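Local structure of putative polyketide synthase (Brevibacillus brevis, 6HP2) at residues E74-R77 and E78-E82; G107-V110 and I111-A114; Q275-S278 and L279-W283; R314-P317 and E318-E322. The protein is the O-methyltransferase domain of a trans-AT polyketide synthase, binds S-adenosyl-L-homocysteine, and probably takes part in making the antibiotic polyketide bacillaene. All blocks are in the same frame, centred on the assembly; numbering follows the deposited sequence.

Contacts 1 to 4 follow one another along the chain, each one short run. Contact 1 lies on helix 70-88 and touches two others: R77 packs on Q112 of contact 2, while E82 meets Y316 and L320 of contact 4. Their centres are about 16 and 17 Å from that of contact 1. Contact 2 opens helix 108-116 of the Rossmann-like part; contact 4 leads from edge strand 314-315 of the eight-stranded mixed sheet into helix 316-326. Contact 3, ending helix 263-281, stands apart, its centre about 31 Å from that of contact 2 across the chain's centre. Helix 70-88, carrying the ligand-binding R84, lies between the Rossmann-like part and the last helix, 316-326, touching both.

Contact 1 (E74-R77 and E78-E82)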
# COMPACT_ATOMS: atom_id res chain seq x y z
N GLU A 74 5.27 -9.52 -16.17
CA GLU A 74 5.03 -10.64 -15.26
C GLU A 74 6.06 -10.67 -14.14
O GLU A 74 5.73 -11.03 -13.00
CB GLU A 74 5.01 -11.95 -16.05
CG GLU A 74 4.69 -13.20 -15.30
CD GLU A 74 4.90 -14.45 -16.17
OE1 GLU A 74 5.72 -15.32 -15.79
OE2 GLU A 74 4.26 -14.56 -17.25
N MET A 75 7.31 -10.32 -14.44
CA MET A 75 8.34 -10.27 -13.40
C MET A 75 7.98 -9.23 -12.35
O MET A 75 8.16 -9.44 -11.14
CB MET A 75 9.72 -9.92 -13.97
CG MET A 75 10.46 -11.02 -14.64
SD MET A 75 11.88 -10.35 -15.60
CE MET A 75 12.87 -9.72 -14.33
N VAL A 76 7.49 -8.10 -12.81
CA VAL A 76 7.09 -7.00 -11.93
C VAL A 76 5.93 -7.44 -11.08
O VAL A 76 5.93 -7.25 -9.85
CB VAL A 76 6.74 -5.74 -12.76
CG1 VAL A 76 6.17 -4.67 -11.87
CG2 VAL A 76 8.04 -5.24 -13.46
N ARG A 77 4.97 -8.10 -11.70
CA ARG A 77 3.79 -8.54 -10.97
C ARG A 77 4.15 -9.48 -9.84
O ARG A 77 3.56 -9.42 -8.75
CB ARG A 77 2.84 -9.22 -11.92
CG ARG A 77 1.44 -9.46 -11.29
CD ARG A 77 0.52 -10.18 -12.29
NE ARG A 77 -0.89 -10.04 -11.95
CZ ARG A 77 -1.51 -10.73 -11.00
NH1 ARG A 77 -0.84 -11.61 -10.27
NH2 ARG A 77 -2.80 -10.54 -10.77
N GLU A 78 5.08 -10.40 -10.08
CA GLU A 78 5.52 -11.30 -9.02
C GLU A 78 6.07 -10.55 -7.82
O GLU A 78 5.92 -11.01 -6.69
CB GLU A 78 6.57 -12.29 -9.57
CG GLU A 78 6.03 -13.28 -10.58
CD GLU A 78 7.12 -14.19 -11.14
OE1 GLU A 78 8.32 -13.89 -10.95
OE2 GLU A 78 6.77 -15.22 -11.76
N LYS A 79 6.81 -9.46 -8.05
CA LYS A 79 7.34 -8.68 -6.95
C LYS A 79 6.26 -7.89 -6.26
O LYS A 79 6.32 -7.68 -5.05
CB LYS A 79 8.48 -7.77 -7.45
CG LYS A 79 9.63 -8.61 -8.12
CD LYS A 79 10.22 -9.53 -7.03
CE LYS A 79 11.55 -10.14 -7.48
NZ LYS A 79 11.37 -11.38 -8.27
N GLN A 80 5.28 -7.43 -7.01
CA GLN A 80 4.10 -6.80 -6.39
C GLN A 80 3.36 -7.77 -5.50
O GLN A 80 2.91 -7.41 -4.41
CB GLN A 80 3.17 -6.27 -7.48
CG GLN A 80 3.81 -5.07 -8.20
CD GLN A 80 2.99 -4.57 -9.30
OE1 GLN A 80 2.55 -5.35 -10.14
NE2 GLN A 80 2.75 -3.26 -9.32
N VAL A 81 3.23 -9.02 -5.96
CA VAL A 81 2.62 -10.03 -5.12
C VAL A 81 3.50 -10.30 -3.90
O VAL A 81 3.01 -10.48 -2.79
CB VAL A 81 2.38 -11.30 -5.94
CG1 VAL A 81 2.03 -12.44 -5.01
CG2 VAL A 81 1.25 -11.05 -7.03
N GLU A 82 4.80 -10.45 -4.10
CA GLU A 82 5.68 -10.80 -3.00
C GLU A 82 5.56 -9.77 -1.88
O GLU A 82 5.47 -10.12 -0.70
CB GLU A 82 7.12 -10.87 -3.50
CG GLU A 82 8.17 -11.10 -2.36
CD GLU A 82 9.58 -10.77 -2.84
OE1 GLU A 82 10.18 -11.68 -3.41
OE2 GLU A 82 10.05 -9.59 -2.67
O HOH W 1 4.71 -15.22 -13.02
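E74-R77 and E78-E82 are successive turns of helix 70-88, joined by i to i+4 backbone bonds: E78 N reaches E74 O at 3.1 Å, Q80 N reaches V76 O at 2.9 Å and V81 N reaches R77 O at 2.8 Å. The bond from K79 N to M75 O is weak. Side chains then meet one turn apart on different faces of the helix. On the outer face the carboxylates of E74 and E78 approach, E74 OE1 to E78 OE2 4.2 Å, with planes turned 48° against each other. These like charges share a neighbouring water, although the detail is doubtful, because E74 is poorly ordered and the water lies unusually close to E78. Beside them, the long arm of R77 runs out nearly straight from CG to NE, and NH1 of R77 passes CG2 of V81 at 3.9 Å. The guanidinium finds its main grip through NH2 on the carbonyl of E42. On the buried face Q80 runs back, extended, along the preceding turn. With CG beside the backbone N (chi1 -70°), its amide is carried that way; Q80 OE1 comes 3.5 Å from R77 CA and Q80 CD 4.1 Å from V76 CG1. NE2 is hydrogen-bonded to T46 O and OE1 more weakly to R73, which fixes the amide. This is an amphipathic helix packed against the N-terminal segment, where V76 and Q80 touch C48; the side chain of Q80 is about 7 Å from the bound ligand, one turn before the ligand-binding R84, and belongs to the second shell of the S-adenosyl-L-homocysteine pocket.

Contact 2 (G107-V110 and I111-A114); sequences GTDV and IQIA
T108 and Q112 lie side by side, one turn apart and pointing the same way, with methyl CG2 of T108 3.6 Å from NE2 and 3.7 Å from CD of Q112. That methyl sits anti to the backbone N (chi1 -62° for OG1), which leaves OG1 to bond D43 O; OE1 of Q112 in turn is held by Y44 OH, so both side chains clasp the same N-terminal stretch. Next to them, I111 folds back over the start of the helix and sets CD1 3.5 Å from the carbonyl O of G107. The same oxygen accepts the I111 N-H at 2.8 Å, and Q112 N reaches T108 O at 2.7 Å. G107, the N-cap residue, has a positive phi of 83° and brings the chain out of the preceding loop, near the ligand-binding G105. D109 contributes to the second shell: OD2 makes a salt bridge to the ligand-binding R84, while OD1 meets Y331 OH, consistent with positioning of that arginine. Farther out, I111 packs on helix 129-141, V110 on strand 98-101 and I113 with A114 on T122 of strand 121-126. Helix 108-116 is the helix of the beta-alpha-beta unit 98-101, 108-116, 121-126, and these contacts seat it on the two strands.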
# COMPACT_ATOMS: atom_id res chain seq x y z
N GLY A 107 -9.45 -2.54 -7.59
CA GLY A 107 -10.21 -3.53 -6.81
C GLY A 107 -9.59 -4.89 -6.68
O GLY A 107 -10.24 -5.83 -6.13
N THR A 108 -8.33 -5.02 -7.06
CA THR A 108 -7.71 -6.33 -7.17
C THR A 108 -7.69 -7.07 -5.83
O THR A 108 -8.04 -8.25 -5.77
CB THR A 108 -6.29 -6.17 -7.73
OG1 THR A 108 -6.39 -5.61 -9.07
CG2 THR A 108 -5.58 -7.52 -7.85
N ASP A 109 -7.27 -6.39 -4.74
CA ASP A 109 -7.26 -7.05 -3.42
C ASP A 109 -8.67 -7.27 -2.88
O ASP A 109 -8.97 -8.30 -2.27
CB ASP A 109 -6.44 -6.25 -2.39
CG ASP A 109 -4.96 -6.26 -2.69
OD1 ASP A 109 -4.38 -7.34 -2.96
OD2 ASP A 109 -4.35 -5.17 -2.75
N VAL A 110 -9.55 -6.30 -3.07
CA VAL A 110 -10.96 -6.51 -2.73
C VAL A 110 -11.49 -7.80 -3.34
O VAL A 110 -12.17 -8.60 -2.67
CB VAL A 110 -11.80 -5.30 -3.14
CG1 VAL A 110 -13.29 -5.63 -3.16
CG2 VAL A 110 -11.55 -4.15 -2.21
N ILE A 111 -11.16 -8.02 -4.60
CA ILE A 111 -11.64 -9.15 -5.36
C ILE A 111 -10.92 -10.42 -4.97
O ILE A 111 -11.55 -11.46 -4.78
CB ILE A 111 -11.49 -8.88 -6.88
CG1 ILE A 111 -12.57 -7.93 -7.33
CG2 ILE A 111 -11.49 -10.19 -7.67
CD1 ILE A 111 -12.21 -7.24 -8.65
N GLN A 112 -9.58 -10.38 -4.97
CA GLN A 112 -8.82 -11.61 -4.73
C GLN A 112 -9.02 -12.14 -3.31
O GLN A 112 -9.01 -13.38 -3.11
CB GLN A 112 -7.33 -11.40 -5.00
CG GLN A 112 -6.97 -11.27 -6.52
CD GLN A 112 -5.47 -11.00 -6.73
OE1 GLN A 112 -4.70 -10.74 -5.77
NE2 GLN A 112 -5.06 -11.03 -7.96
N ILE A 113 -9.15 -11.25 -2.30
CA ILE A 113 -9.39 -11.74 -0.93
C ILE A 113 -10.74 -12.46 -0.87
O ILE A 113 -10.88 -13.52 -0.24
CB ILE A 113 -9.32 -10.60 0.10
CG1 ILE A 113 -7.91 -10.08 0.24
CG2 ILE A 113 -9.87 -11.08 1.46
CD1 ILE A 113 -7.83 -8.80 1.00
N ALA A 114 -11.76 -11.86 -1.48
CA ALA A 114 -13.08 -12.47 -1.48
C ALA A 114 -13.09 -13.79 -2.24
O ALA A 114 -13.79 -14.74 -1.84
CB ALA A 114 -14.10 -11.51 -2.10

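Contact 3 (Q275-S278 and L279-W283)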
# COMPACT_ATOMS: atom_id res chain seq x y z
N GLN A 275 9.39 10.28 -6.79
CA GLN A 275 9.53 9.41 -5.64
C GLN A 275 10.84 8.67 -5.68
O GLN A 275 11.47 8.45 -4.63
CB GLN A 275 8.33 8.42 -5.59
CG GLN A 275 7.04 9.12 -5.26
CD GLN A 275 5.83 8.21 -5.53
OE1 GLN A 275 5.92 6.98 -5.37
NE2 GLN A 275 4.74 8.79 -5.97
N SER A 276 11.26 8.23 -6.88
CA SER A 276 12.56 7.55 -7.03
C SER A 276 13.72 8.43 -6.56
O SER A 276 14.64 7.99 -5.86
CB SER A 276 12.78 7.18 -8.51
OG SER A 276 14.06 6.64 -8.73
N ILE A 277 13.73 9.68 -7.01
CA ILE A 277 14.75 10.63 -6.58
C ILE A 277 14.77 10.78 -5.06
O ILE A 277 15.84 10.76 -4.42
CB ILE A 277 14.56 11.99 -7.28
CG1 ILE A 277 14.71 11.81 -8.78
CG2 ILE A 277 15.51 13.01 -6.74
CD1 ILE A 277 14.36 13.08 -9.59
N SER A 278 13.61 11.06 -4.46
CA SER A 278 13.58 11.26 -3.01
C SER A 278 14.01 10.01 -2.25
O SER A 278 14.65 10.13 -1.21
CB SER A 278 12.20 11.70 -2.55
OG SER A 278 11.85 12.88 -3.20
N LEU A 279 13.63 8.80 -2.71
CA LEU A 279 14.11 7.57 -2.07
C LEU A 279 15.63 7.46 -2.17
O LEU A 279 16.29 7.06 -1.21
CB LEU A 279 13.46 6.28 -2.67
CG LEU A 279 12.06 6.02 -2.41
CD1 LEU A 279 11.44 4.99 -3.40
CD2 LEU A 279 11.94 5.48 -0.92
N GLU A 280 16.20 7.80 -3.33
CA GLU A 280 17.64 7.70 -3.51
C GLU A 280 18.37 8.68 -2.60
O GLU A 280 19.43 8.35 -2.06
CB GLU A 280 18.03 7.96 -4.97
CG GLU A 280 19.51 7.71 -5.26
CD GLU A 280 19.86 7.85 -6.74
OE1 GLU A 280 18.95 8.17 -7.53
OE2 GLU A 280 21.04 7.63 -7.09
N ARG A 281 17.83 9.90 -2.43
CA ARG A 281 18.43 10.87 -1.53
C ARG A 281 18.32 10.44 -0.07
O ARG A 281 19.06 10.92 0.79
CB ARG A 281 17.74 12.21 -1.69
CG ARG A 281 17.76 12.80 -3.12
CD ARG A 281 19.04 13.43 -3.49
NE ARG A 281 18.96 13.89 -4.88
CZ ARG A 281 19.78 14.77 -5.43
NH1 ARG A 281 20.76 15.31 -4.71
NH2 ARG A 281 19.62 15.12 -6.70
N GLY A 282 17.32 9.66 0.26
CA GLY A 282 16.99 9.25 1.62
C GLY A 282 15.98 10.16 2.29
O GLY A 282 15.71 10.00 3.49
N TRP A 283 15.35 11.04 1.54
CA TRP A 283 14.40 11.98 2.11
C TRP A 283 13.13 11.30 2.57
O TRP A 283 12.46 11.83 3.47
CB TRP A 283 14.02 13.07 1.11
CG TRP A 283 15.20 13.93 0.76
CD1 TRP A 283 16.35 14.10 1.46
CD2 TRP A 283 15.34 14.68 -0.44
NE1 TRP A 283 17.22 14.93 0.76
CE2 TRP A 283 16.60 15.31 -0.40
CE3 TRP A 283 14.50 14.87 -1.56
CZ2 TRP A 283 17.07 16.15 -1.46
CZ3 TRP A 283 14.96 15.72 -2.60
CH2 TRP A 283 16.24 16.33 -2.54
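R281 leans back on I277, one turn earlier, and on W283, two residues later. From the start of the side chain, R281 CB is set over the centre of the W283 ring, 3.5 Å above its plane, and lies 3.6 Å from I277 O. R281 CG lies 3.1 Å from I277 O. A bend at chi2 (-79°) then turns the chain alongside I277, and R281 NE passes CG2 of that residue at 4.0 Å; the methyl stands at the edge of the guanidinium, near its plane. The edge of the W283 indole meets S278: OG of S278 is near the ring plane, 3.7 Å from W283 CE3, and the S278 hydroxyl also has a weak hydrogen bond with N274 O. The backbone closes the helix as a Schellman motif. W283 N bonds S278 O at 3.0 Å, and G282 N reaches L279 O at a weak 3.2 Å. G282, with phi 93°, is the C-prime residue, and its turn swings W283 back against R281 and S278. L279 faces inward, onto helix 242-249 and strand 284-293. The side chains thus meet mainly by van der Waals contact, with no hydrogen bond or salt bridge between them, while N-H groups of G282 and W283 pair with carbonyls of the final turn, S278 (weakly also from G282) and L279; the positive charge of R281, near the C-terminal end of the helix, would probably be favoured there by the helix dipole.

Contact 4 (R314-P317 and E318-E322); sequences RPYP and EALAE
R314 reaches across the start of helix 316-326 to E318 and E322, forming a salt-bridge network. R314 NH2 bonds OE2 of E318 at 3.1 Å, meeting that oxygen on its anti side and 25° out of the carboxylate plane. R314 NH1 has a salt bridge to E237 of the neighbouring strand 233-240. NE adds a weak bond to E318 OE2, and R314 NH1 makes a weak one to OE2 of E322, 3.4 Å away, where the two flat groups stand nearly perpendicular, 82° apart. The arginine is bent at chi3, which turns the guanidinium back over the helix; it is poorly ordered, so the weak bonds are loosely defined. E318 lies in the first turn, where the helix dipole would probably welcome a negative charge. Beneath this, P315 is the N-cap residue, and its O accepts A319 N at 3.1 Å and, weakly, E318 N. P317 fits the first turn, where its lack of an N-H costs no helical bond. On the inner face L320 CB sits over one face of the Y316 ring, and L320 CD2 comes 4.0 Å from Y316 CE2. Y316 OH is hydrogen-bonded to E82 OE2, and both side chains pack on V86 of helix 70-88. Here an edge strand of the mixed sheet passes straight into an amphipathic helix, whose charged side ties back to the sheet and whose apolar side docks on helix 70-88.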
# COMPACT_ATOMS: atom_id res chain seq x y z
N ARG A 314 12.35 -2.81 10.46
CA ARG A 314 12.91 -4.08 10.03
C ARG A 314 13.27 -3.97 8.57
O ARG A 314 12.44 -3.53 7.79
CB ARG A 314 11.91 -5.23 10.23
CG ARG A 314 11.45 -5.37 11.69
CD ARG A 314 10.60 -6.60 11.90
NE ARG A 314 11.33 -7.82 11.58
CZ ARG A 314 10.83 -9.05 11.72
NH1 ARG A 314 9.60 -9.22 12.19
NH2 ARG A 314 11.57 -10.09 11.40
N PRO A 315 14.46 -4.41 8.17
CA PRO A 315 14.75 -4.50 6.72
C PRO A 315 13.86 -5.50 6.01
O PRO A 315 13.62 -6.63 6.48
CB PRO A 315 16.24 -4.93 6.64
CG PRO A 315 16.80 -4.61 8.06
CD PRO A 315 15.62 -4.76 9.03
N TYR A 316 13.31 -5.15 4.85
CA TYR A 316 12.43 -6.06 4.10
C TYR A 316 13.04 -7.44 3.80
O TYR A 316 12.33 -8.44 3.84
CB TYR A 316 11.95 -5.35 2.82
CG TYR A 316 11.08 -6.15 1.89
CD1 TYR A 316 9.72 -6.27 2.13
CD2 TYR A 316 11.60 -6.76 0.76
CE1 TYR A 316 8.90 -6.98 1.28
CE2 TYR A 316 10.80 -7.48 -0.10
CZ TYR A 316 9.45 -7.58 0.16
OH TYR A 316 8.63 -8.30 -0.68
N PRO A 317 14.37 -7.47 3.46
CA PRO A 317 14.90 -8.81 3.24
C PRO A 317 14.80 -9.70 4.45
O PRO A 317 14.60 -10.91 4.30
CB PRO A 317 16.37 -8.57 2.89
CG PRO A 317 16.37 -7.11 2.32
CD PRO A 317 15.38 -6.41 3.20
N GLU A 318 14.87 -9.11 5.65
CA GLU A 318 14.77 -9.90 6.88
C GLU A 318 13.35 -10.39 7.07
O GLU A 318 13.14 -11.56 7.41
CB GLU A 318 15.24 -9.10 8.10
CG GLU A 318 15.06 -9.82 9.43
CD GLU A 318 15.27 -8.90 10.65
OE1 GLU A 318 16.17 -8.02 10.60
OE2 GLU A 318 14.53 -9.04 11.63
N ALA A 319 12.37 -9.49 6.87
CA ALA A 319 10.96 -9.88 6.94
C ALA A 319 10.58 -10.89 5.86
O ALA A 319 9.78 -11.81 6.11
CB ALA A 319 10.09 -8.63 6.83
N LEU A 320 11.07 -10.68 4.63
CA LEU A 320 10.81 -11.62 3.55
C LEU A 320 11.38 -12.99 3.88
O LEU A 320 10.71 -14.02 3.71
CB LEU A 320 11.44 -11.10 2.26
CG LEU A 320 11.40 -11.95 1.02
CD1 LEU A 320 9.95 -12.29 0.57
CD2 LEU A 320 12.19 -11.23 -0.11
N ALA A 321 12.62 -13.03 4.37
CA ALA A 321 13.24 -14.31 4.70
C ALA A 321 12.52 -14.99 5.87
O ALA A 321 12.40 -16.23 5.92
CB ALA A 321 14.72 -14.08 5.00
N GLU A 322 12.04 -14.20 6.83
CA GLU A 322 11.26 -14.75 7.93
C GLU A 322 9.97 -15.36 7.41
O GLU A 322 9.57 -16.45 7.79
CB GLU A 322 10.95 -13.67 8.97
CG GLU A 322 10.15 -14.15 10.19
CD GLU A 322 9.62 -13.01 11.04
OE1 GLU A 322 9.84 -13.04 12.26
OE2 GLU A 322 8.95 -12.10 10.52